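Local structure of putative type 11 methyltransferase (Sulfolobus solfataricus, 3I9F) at residues V22-G27 with I79-S84; D105-I110 with V156-T161; I111-E116 with S125-E130. The protein probably acts as an S-adenosylmethionine-dependent methyltransferase and binds zinc ions in the crystal; its substrate is not known. All coordinates share one frame; numbering follows the deposited sequence.

Interaction 1: residues V22-G27 with I79-S84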
loop_
_atom_site.group_PDB
_atom_site.type_symbol
_atom_site.label_atom_id
_atom_site.label_comp_id
_atom_site.label_asym_id
_atom_site.label_seq_id
_atom_site.Cartn_x
_atom_site.Cartn_y
_atom_site.Cartn_z
ATOM N N VAL B 22 1.298 -9.567 7.645
ATOM C CA VAL B 22 2.381 -8.886 6.976
ATOM C C VAL B 22 3.508 -9.844 6.856
ATOM O O VAL B 22 3.902 -10.370 7.856
ATOM C CB VAL B 22 2.867 -7.670 7.788
ATOM C CG1 VAL B 22 4.218 -7.115 7.235
ATOM C CG2 VAL B 22 1.812 -6.578 7.799
ATOM N N ASP B 23 4.009 -10.090 5.643
ATOM C CA ASP B 23 5.283 -10.818 5.437
ATOM C C ASP B 23 6.409 -9.761 5.335
ATOM O O ASP B 23 6.588 -9.085 4.301
ATOM C CB ASP B 23 5.228 -11.705 4.159
ATOM C CG ASP B 23 6.454 -12.642 3.986
ATOM O OD1 ASP B 23 7.270 -12.821 4.920
ATOM O OD2 ASP B 23 6.623 -13.240 2.886
ATOM N N TYR B 24 7.149 -9.619 6.422
ATOM C CA TYR B 24 8.144 -8.541 6.594
ATOM C C TYR B 24 9.534 -9.072 6.199
ATOM O O TYR B 24 10.136 -9.854 6.909
ATOM C CB TYR B 24 8.125 -8.076 8.057
ATOM C CG TYR B 24 8.530 -6.642 8.278
ATOM C CD1 TYR B 24 9.578 -6.044 7.565
ATOM C CD2 TYR B 24 7.897 -5.885 9.225
ATOM C CE1 TYR B 24 9.914 -4.717 7.766
ATOM C CE2 TYR B 24 8.260 -4.572 9.443
ATOM C CZ TYR B 24 9.271 -4.002 8.717
ATOM O OH TYR B 24 9.575 -2.699 8.955
ATOM N N GLY B 25 10.028 -8.645 5.054
ATOM C CA GLY B 25 11.245 -9.188 4.503
ATOM C C GLY B 25 10.860 -10.419 3.715
ATOM O O GLY B 25 11.195 -11.521 4.071
ATOM N N CYS B 26 10.103 -10.209 2.651
ATOM C CA CYS B 26 9.455 -11.317 1.943
ATOM C C CYS B 26 10.376 -11.941 0.928
ATOM O O CYS B 26 10.189 -13.093 0.589
ATOM C CB CYS B 26 8.118 -10.895 1.285
ATOM S SG CYS B 26 8.187 -9.553 0.060
ATOM N N GLY B 27 11.353 -11.165 0.452
ATOM C CA GLY B 27 12.421 -11.643 -0.430
ATOM C C GLY B 27 11.969 -12.576 -1.536
ATOM O O GLY B 27 11.151 -12.226 -2.410
ATOM N N ILE B 79 2.510 -10.779 11.896
ATOM C CA ILE B 79 3.684 -10.301 11.184
ATOM C C ILE B 79 4.684 -11.441 11.177
ATOM O O ILE B 79 5.097 -11.905 12.232
ATOM C CB ILE B 79 4.324 -9.098 11.920
ATOM C CG1 ILE B 79 3.380 -7.902 11.917
ATOM C CG2 ILE B 79 5.635 -8.717 11.274
ATOM C CD1 ILE B 79 3.790 -6.814 12.831
ATOM N N LEU B 80 5.068 -11.892 9.997
ATOM C CA LEU B 80 6.068 -12.934 9.877
ATOM C C LEU B 80 7.433 -12.330 9.537
ATOM O O LEU B 80 7.572 -11.484 8.637
ATOM C CB LEU B 80 5.671 -13.913 8.786
ATOM C CG LEU B 80 6.683 -15.002 8.418
ATOM C CD1 LEU B 80 6.907 -15.987 9.556
ATOM C CD2 LEU B 80 6.251 -15.735 7.151
ATOM N N PHE B 81 8.440 -12.815 10.254
ATOM C CA PHE B 81 9.849 -12.573 9.942
ATOM C C PHE B 81 10.469 -13.910 9.678
ATOM O O PHE B 81 10.848 -14.601 10.592
ATOM C CB PHE B 81 10.540 -11.923 11.128
ATOM C CG PHE B 81 10.255 -10.458 11.281
ATOM C CD1 PHE B 81 10.924 -9.523 10.512
ATOM C CD2 PHE B 81 9.385 -10.021 12.219
ATOM C CE1 PHE B 81 10.704 -8.203 10.661
ATOM C CE2 PHE B 81 9.131 -8.677 12.385
ATOM C CZ PHE B 81 9.779 -7.767 11.601
ATOM N N ALA B 82 10.564 -14.272 8.409
ATOM C CA ALA B 82 11.115 -15.555 7.977
ATOM C C ALA B 82 12.516 -15.418 7.424
ATOM O O ALA B 82 12.707 -15.074 6.257
ATOM C CB ALA B 82 10.185 -16.204 6.894
ATOM N N ASN B 83 13.492 -15.746 8.249
ATOM C CA ASN B 83 14.920 -15.649 7.885
ATOM C C ASN B 83 15.310 -14.301 7.408
ATOM O O ASN B 83 16.153 -14.204 6.542
ATOM C CB ASN B 83 15.274 -16.673 6.827
ATOM C CG ASN B 83 14.821 -18.061 7.228
ATOM O OD1 ASN B 83 15.219 -18.582 8.296
ATOM N ND2 ASN B 83 13.937 -18.632 6.446
ATOM N N SER B 84 14.678 -13.265 7.937
ATOM C CA SER B 84 14.819 -11.944 7.346
ATOM C C SER B 84 15.249 -10.865 8.335
ATOM O O SER B 84 15.806 -9.901 7.911
ATOM C CB SER B 84 13.536 -11.519 6.618
ATOM O OG SER B 84 12.456 -11.414 7.524
HETATM O O HOH W 1 9.276 -12.559 6.403
#

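Interaction 2: residues D105-I110 with V156-T161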
loop_
_atom_site.group_PDB
_atom_site.type_symbol
_atom_site.label_atom_id
_atom_site.label_comp_id
_atom_site.label_asym_id
_atom_site.label_seq_id
_atom_site.Cartn_x
_atom_site.Cartn_y
_atom_site.Cartn_z
ATOM N N ASP B 105 -3.718 -7.543 20.425
ATOM C CA ASP B 105 -3.732 -8.999 20.529
ATOM C C ASP B 105 -3.030 -9.650 19.327
ATOM O O ASP B 105 -3.219 -10.824 19.034
ATOM C CB ASP B 105 -5.194 -9.492 20.645
ATOM C CG ASP B 105 -6.065 -9.142 19.373
ATOM O OD1 ASP B 105 -5.955 -7.980 18.827
ATOM O OD2 ASP B 105 -6.877 -10.027 18.949
ATOM N N GLY B 106 -2.176 -8.897 18.648
ATOM C CA GLY B 106 -1.529 -9.413 17.436
ATOM C C GLY B 106 -0.398 -10.316 17.834
ATOM O O GLY B 106 -0.047 -10.343 18.992
ATOM N N ARG B 107 0.135 -11.057 16.869
ATOM C CA ARG B 107 1.227 -12.004 17.088
ATOM C C ARG B 107 2.377 -11.766 16.087
ATOM O O ARG B 107 2.142 -11.488 14.915
ATOM C CB ARG B 107 0.699 -13.451 16.905
ATOM C CG ARG B 107 0.371 -14.276 18.164
ATOM C CD ARG B 107 -0.295 -13.499 19.228
ATOM N NE ARG B 107 -0.802 -14.316 20.312
ATOM C CZ ARG B 107 -1.466 -13.830 21.361
ATOM N NH1 ARG B 107 -1.914 -14.660 22.297
ATOM N NH2 ARG B 107 -1.690 -12.525 21.480
ATOM N N VAL B 108 3.618 -11.895 16.556
ATOM C CA VAL B 108 4.775 -11.896 15.681
ATOM C C VAL B 108 5.318 -13.313 15.552
ATOM O O VAL B 108 5.531 -13.979 16.543
ATOM C CB VAL B 108 5.872 -10.962 16.233
ATOM C CG1 VAL B 108 7.182 -11.082 15.386
ATOM C CG2 VAL B 108 5.341 -9.503 16.297
ATOM N N ILE B 109 5.537 -13.765 14.329
ATOM C CA ILE B 109 6.118 -15.073 14.087
ATOM C C ILE B 109 7.543 -14.919 13.600
ATOM O O ILE B 109 7.751 -14.346 12.553
ATOM C CB ILE B 109 5.355 -15.865 12.998
ATOM C CG1 ILE B 109 3.852 -15.930 13.316
ATOM C CG2 ILE B 109 5.907 -17.253 12.905
ATOM C CD1 ILE B 109 2.944 -15.985 12.082
ATOM N N ILE B 110 8.512 -15.453 14.351
ATOM C CA ILE B 110 9.902 -15.520 13.923
ATOM C C ILE B 110 10.285 -16.918 13.477
ATOM O O ILE B 110 10.105 -17.872 14.216
ATOM C CB ILE B 110 10.889 -15.156 15.078
ATOM C CG1 ILE B 110 10.577 -13.774 15.676
ATOM C CG2 ILE B 110 12.354 -15.251 14.607
ATOM C CD1 ILE B 110 10.231 -12.723 14.687
ATOM N N VAL B 156 6.498 -17.829 18.325
ATOM C CA VAL B 156 5.307 -17.054 18.202
ATOM C C VAL B 156 5.383 -16.170 19.408
ATOM O O VAL B 156 5.659 -16.646 20.496
ATOM C CB VAL B 156 4.041 -17.913 18.231
ATOM C CG1 VAL B 156 2.753 -17.009 18.106
ATOM C CG2 VAL B 156 4.106 -19.016 17.139
ATOM N N LEU B 157 5.154 -14.885 19.209
ATOM C CA LEU B 157 5.415 -13.880 20.188
ATOM C C LEU B 157 4.142 -13.064 20.363
ATOM O O LEU B 157 3.481 -12.796 19.385
ATOM C CB LEU B 157 6.492 -12.960 19.637
ATOM C CG LEU B 157 7.948 -13.048 20.009
ATOM C CD1 LEU B 157 8.441 -14.439 19.871
ATOM C CD2 LEU B 157 8.736 -12.094 19.129
ATOM N N LYS B 158 3.829 -12.655 21.591
ATOM C CA LYS B 158 2.731 -11.745 21.873
ATOM C C LYS B 158 3.253 -10.589 22.675
ATOM O O LYS B 158 4.279 -10.688 23.285
ATOM C CB LYS B 158 1.651 -12.446 22.711
ATOM C CG LYS B 158 2.159 -12.945 24.105
ATOM C CD LYS B 158 1.140 -13.774 24.874
ATOM C CE LYS B 158 0.552 -13.041 26.073
ATOM N NZ LYS B 158 0.043 -14.003 27.091
ATOM N N ARG B 159 2.500 -9.507 22.716
ATOM C CA ARG B 159 2.911 -8.345 23.482
ATOM C C ARG B 159 2.956 -8.600 24.976
ATOM O O ARG B 159 2.049 -9.221 25.510
ATOM C CB ARG B 159 1.921 -7.216 23.264
ATOM C CG ARG B 159 1.917 -6.613 21.878
ATOM C CD ARG B 159 0.946 -5.475 21.894
ATOM N NE ARG B 159 0.727 -4.804 20.612
ATOM C CZ ARG B 159 1.462 -3.797 20.124
ATOM N NH1 ARG B 159 2.537 -3.383 20.747
ATOM N NH2 ARG B 159 1.116 -3.215 18.979
ATOM N N LYS B 160 3.974 -8.099 25.668
ATOM C CA LYS B 160 3.930 -8.086 27.140
ATOM C C LYS B 160 2.669 -7.370 27.641
ATOM O O LYS B 160 2.335 -6.303 27.126
ATOM C CB LYS B 160 5.156 -7.384 27.729
ATOM C CG LYS B 160 6.369 -8.269 27.876
ATOM C CD LYS B 160 7.494 -7.586 28.639
ATOM C CE LYS B 160 8.835 -8.318 28.447
ATOM N NZ LYS B 160 10.011 -7.389 28.575
ATOM N N THR B 161 1.983 -7.938 28.637
ATOM C CA THR B 161 0.841 -7.274 29.296
ATOM C C THR B 161 1.349 -6.029 30.047
ATOM O O THR B 161 2.314 -6.135 30.824
ATOM C CB THR B 161 0.133 -8.230 30.301
#

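Interaction 3: residues I111-E116 with S125-E130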
loop_
_atom_site.group_PDB
_atom_site.type_symbol
_atom_site.label_atom_id
_atom_site.label_comp_id
_atom_site.label_asym_id
_atom_site.label_seq_id
_atom_site.Cartn_x
_atom_site.Cartn_y
_atom_site.Cartn_z
ATOM N N ILE B 111 10.816 -17.024 12.264
ATOM C CA ILE B 111 11.572 -18.182 11.827
ATOM C C ILE B 111 12.958 -17.709 11.435
ATOM O O ILE B 111 13.094 -16.732 10.717
ATOM C CB ILE B 111 10.919 -18.865 10.624
ATOM C CG1 ILE B 111 9.506 -19.351 11.015
ATOM C CG2 ILE B 111 11.757 -20.042 10.165
ATOM C CD1 ILE B 111 8.626 -19.725 9.819
ATOM N N ASP B 112 13.990 -18.377 11.933
ATOM C CA ASP B 112 15.344 -18.079 11.551
ATOM C C ASP B 112 16.215 -19.279 11.816
ATOM O O ASP B 112 15.817 -20.196 12.540
ATOM C CB ASP B 112 15.903 -16.872 12.330
ATOM C CG ASP B 112 16.893 -16.036 11.501
ATOM O OD1 ASP B 112 17.293 -16.493 10.400
ATOM O OD2 ASP B 112 17.255 -14.902 11.923
ATOM N N TRP B 113 17.416 -19.215 11.243
ATOM C CA TRP B 113 18.435 -20.231 11.327
ATOM C C TRP B 113 19.025 -20.385 12.711
ATOM O O TRP B 113 19.203 -19.409 13.396
ATOM C CB TRP B 113 19.553 -19.873 10.374
ATOM C CG TRP B 113 19.185 -19.970 8.935
ATOM C CD1 TRP B 113 18.672 -18.984 8.160
ATOM C CD2 TRP B 113 19.295 -21.123 8.097
ATOM N NE1 TRP B 113 18.470 -19.440 6.875
ATOM C CE2 TRP B 113 18.839 -20.751 6.807
ATOM C CE3 TRP B 113 19.768 -22.416 8.294
ATOM C CZ2 TRP B 113 18.847 -21.628 5.719
ATOM C CZ3 TRP B 113 19.763 -23.309 7.210
ATOM C CH2 TRP B 113 19.300 -22.910 5.948
ATOM N N ARG B 114 19.348 -21.601 13.138
ATOM C CA ARG B 114 19.937 -21.748 14.468
ATOM C C ARG B 114 21.341 -21.138 14.422
ATOM O O ARG B 114 21.994 -21.145 13.385
ATOM C CB ARG B 114 19.998 -23.193 14.941
ATOM C CG ARG B 114 18.679 -23.917 14.903
ATOM C CD ARG B 114 18.780 -25.283 15.562
ATOM N NE ARG B 114 17.819 -26.257 15.029
ATOM C CZ ARG B 114 16.566 -26.469 15.486
ATOM N NH1 ARG B 114 16.045 -25.751 16.503
ATOM N NH2 ARG B 114 15.806 -27.420 14.911
ATOM N N LYS B 115 21.776 -20.643 15.572
ATOM C CA LYS B 115 23.042 -19.973 15.726
ATOM C C LYS B 115 24.134 -20.994 16.063
ATOM O O LYS B 115 24.720 -20.976 17.138
ATOM C CB LYS B 115 22.889 -18.923 16.829
ATOM C CG LYS B 115 24.013 -17.889 16.925
ATOM C CD LYS B 115 23.804 -17.019 18.155
ATOM C CE LYS B 115 24.511 -15.681 18.090
ATOM N NZ LYS B 115 24.394 -14.950 19.418
ATOM N N GLU B 116 24.356 -21.905 15.126
ATOM C CA GLU B 116 25.420 -22.908 15.184
ATOM C C GLU B 116 25.821 -23.154 13.758
ATOM O O GLU B 116 25.157 -22.668 12.850
ATOM C CB GLU B 116 24.980 -24.218 15.853
ATOM C CG GLU B 116 23.562 -24.702 15.519
ATOM C CD GLU B 116 23.191 -26.045 16.228
ATOM O OE1 GLU B 116 22.126 -26.099 16.925
ATOM O OE2 GLU B 116 23.975 -27.040 16.081
ATOM N N SER B 125 28.127 -15.669 11.630
ATOM C CA SER B 125 28.205 -14.319 12.241
ATOM C C SER B 125 26.958 -13.462 12.186
ATOM O O SER B 125 26.693 -12.697 13.103
ATOM C CB SER B 125 29.330 -13.516 11.626
ATOM O OG SER B 125 30.495 -13.741 12.379
ATOM N N ILE B 126 26.188 -13.593 11.127
ATOM C CA ILE B 126 25.017 -12.768 10.964
ATOM C C ILE B 126 23.795 -13.366 11.670
ATOM O O ILE B 126 22.754 -12.772 11.648
ATOM C CB ILE B 126 24.775 -12.490 9.434
ATOM C CG1 ILE B 126 24.148 -11.099 9.207
ATOM C CG2 ILE B 126 23.974 -13.594 8.783
ATOM C CD1 ILE B 126 25.048 -9.906 9.700
ATOM N N ARG B 127 23.926 -14.526 12.315
ATOM C CA ARG B 127 22.765 -15.255 12.852
ATOM C C ARG B 127 22.416 -14.861 14.251
ATOM O O ARG B 127 23.294 -14.544 15.042
ATOM C CB ARG B 127 23.033 -16.761 12.893
ATOM C CG ARG B 127 23.141 -17.391 11.552
ATOM C CD ARG B 127 23.181 -18.889 11.605
ATOM N NE ARG B 127 23.552 -19.432 10.314
ATOM C CZ ARG B 127 23.404 -20.698 9.919
ATOM N NH1 ARG B 127 22.855 -21.596 10.701
ATOM N NH2 ARG B 127 23.777 -21.041 8.704
ATOM N N MET B 128 21.135 -15.005 14.561
ATOM C CA MET B 128 20.561 -14.663 15.841
ATOM C C MET B 128 19.736 -15.825 16.405
ATOM O O MET B 128 18.905 -16.400 15.698
ATOM C CB MET B 128 19.628 -13.448 15.690
ATOM C CG MET B 128 20.299 -12.090 15.301
ATOM S SD MET B 128 19.122 -10.783 14.864
ATOM C CE MET B 128 17.949 -11.061 16.164
ATOM N N ASP B 129 19.902 -16.119 17.698
ATOM C CA ASP B 129 19.068 -17.103 18.382
ATOM C C ASP B 129 17.912 -16.422 19.085
ATOM O O ASP B 129 17.780 -15.193 19.042
ATOM C CB ASP B 129 19.883 -17.908 19.388
ATOM C CG ASP B 129 20.605 -17.027 20.376
ATOM O OD1 ASP B 129 20.098 -15.906 20.652
ATOM O OD2 ASP B 129 21.678 -17.435 20.872
ATOM N N GLU B 130 17.053 -17.228 19.713
ATOM C CA GLU B 130 15.979 -16.713 20.554
ATOM C C GLU B 130 16.426 -15.563 21.423
ATOM O O GLU B 130 15.798 -14.509 21.467
ATOM C CB GLU B 130 15.460 -17.788 21.502
ATOM C CG GLU B 130 14.207 -17.328 22.256
ATOM C CD GLU B 130 13.514 -18.415 23.083
ATOM O OE1 GLU B 130 13.411 -19.573 22.606
ATOM O OE2 GLU B 130 13.068 -18.078 24.206
#

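Interaction 1: residues V22-G27 with I79-S84
The rings of Y24 and F81 lie nearly parallel, their planes 20° apart, but they are slid so far that they barely overlap. They sit on two neighbouring parallel strands at the middle of a Rossmann-like methyltransferase sheet. F81 CE1 lies over one face of the Y24 ring, and I79 CG2 comes up at its edge. Y24 CB lies over one face of the F81 ring, off toward the rim, and makes a CH-pi contact. Y24 CD2 is 3.6 Å from F81 CZ. CG of Y24 stands anti to the backbone N (chi1 -152°), which carries the ring alongside F81. V94 of helix 91-101 packs on both side chains.

The motif DYGCG (23-27) runs from the end of strand 19-24 into the glycine-rich loop. In relatives this loop usually holds S-adenosylmethionine. V22 pairs with I79 and D23 with L80. L80 N donates to V22 O over 2.9 Å, and Y24 N donates to L80 O. On the face of D23 and L80, the two side chains run side by side, and OD1 of D23 is 3.8 Å from CD2 of L80. V22 and I79 share the other face, where V22 CB is 4.2 Å from I79 CG1.

Past Y24 the strands part, and G25 turns with positive phi. A water accepts a bond from A82 N and lies near Y24 O. The hydroxyl of S84 donates to that carbonyl, in its plane, with OG 2.9 Å from Y24 O.

Interaction 2: residues D105-I110 with V156-T161
V108 O accepts the shortest bond of this contact, from L157 N at 2.8 Å. The bond joins strand 106-113 to strand 152-159, the antiparallel member of the Rossmann-like methyltransferase sheet. The N-H...O angle is 136°, so the bond is bent, although the donor lies in the carbonyl plane. The CA-H of V156 approaches the same oxygen. V108 N donates in return to L157 O, which makes V108 and L157 an antiparallel hydrogen-bonded pair. The CA-H of R107 also points at L157 O.

Strand 152-159 lies between strands 106-113 and 140-146, and the strand order 3-2-1-4-5-7-6 is the one known from class I methyltransferases. V108 and L157 point to one face, where V108 CB and L157 CB are 4.0 Å apart. F137 packs on both of them. Further along, CD2 of L157 reaches CG1 of I110.

R107, V156 and K158 point to the other face. The R107 chain bends at chi2 (40°), with CG against V156 CG1 at 3.6 Å. From there the guanidinium runs beside K158, with CB of K158 over one of its faces, toward the rim. NE of R107 makes a salt bridge with E143 of strand 140-146, two strands away. That carboxylate probably eases the nearness of the lysine charge, since R107 NH1 and K158 NZ are 5.2 Å apart. Helix 10-14 covers part of this face, where I13 touches both I109 and V156. At the guanidinium itself, the nearest atom of K158 is CB, 3.6 Å from R107 NH2.

Interaction 3: residues I111-E116 with S125-E130
R127 makes the hydrogen bond that joins these segments. Its NH1 donates to R114 O over 2.9 Å, and the N-H...O angle of 171° makes the bond almost straight. The oxygen lies at the edge of the guanidinium, in its plane. The arginine is extended from CG to NE, which lets it span the gap between the two segments. The intervening loop adds more partners: T118 OG1 at NH1, and the carbonyls of I120 and P122 at NH2. Backbone oxygens thus gather round a buried cation and probably offset its charge.

A second group of bonds lies around D112. Its OD1 accepts from W113 N at 2.9 Å, out of the carboxylate plane. OD2 is held by Y133 OH and H86 ND1.

This is the end of strand 106-113 of the Rossmann-like sheet, where the chain leaves the strand and loops back to helix 130-136. K115 is the centre of an inverse gamma turn just past the strand. D129 is the N-cap of the helix.

Across the segments the charge contact is long: K115 NZ to D129 OD2, 4.0 Å. D132 serves both residues, its carboxylate in a salt bridge with K115 NZ and its backbone N bonded to D129 OD1.

Van der Waals contacts fill in the rest. CB of W113 lies over one face of the R127 guanidinium, 3.7 Å from NH1, and the ring and guanidinium planes are 47° apart. The extended K115 chain crosses D129, with CD 3.5 Å from OD2, while its CE lies 3.5 Å from R127 O.

From the N terminus, interaction 1 closes first. It pairs strand 19-24 with strand 76-82 and shuts a loop of 51 residues that holds helices 32-36 and 49-58 and strands 39-45 and 63-65. Interaction 2 opens later, on strand 106-113, and closes when strand 152-159 returns beside it. Interaction 3 is nested inside that loop: it starts further along the same strand and closes over eight residues, at the start of helix 130-136. Strand 106-113 also borders interaction 1. Probable backbone hydrogen bonds run from I79 and F81 to I109, and from F81 and N83 to I111. The parallel centre, the antiparallel side of the sheet and the loop at the strand end are thereby joined.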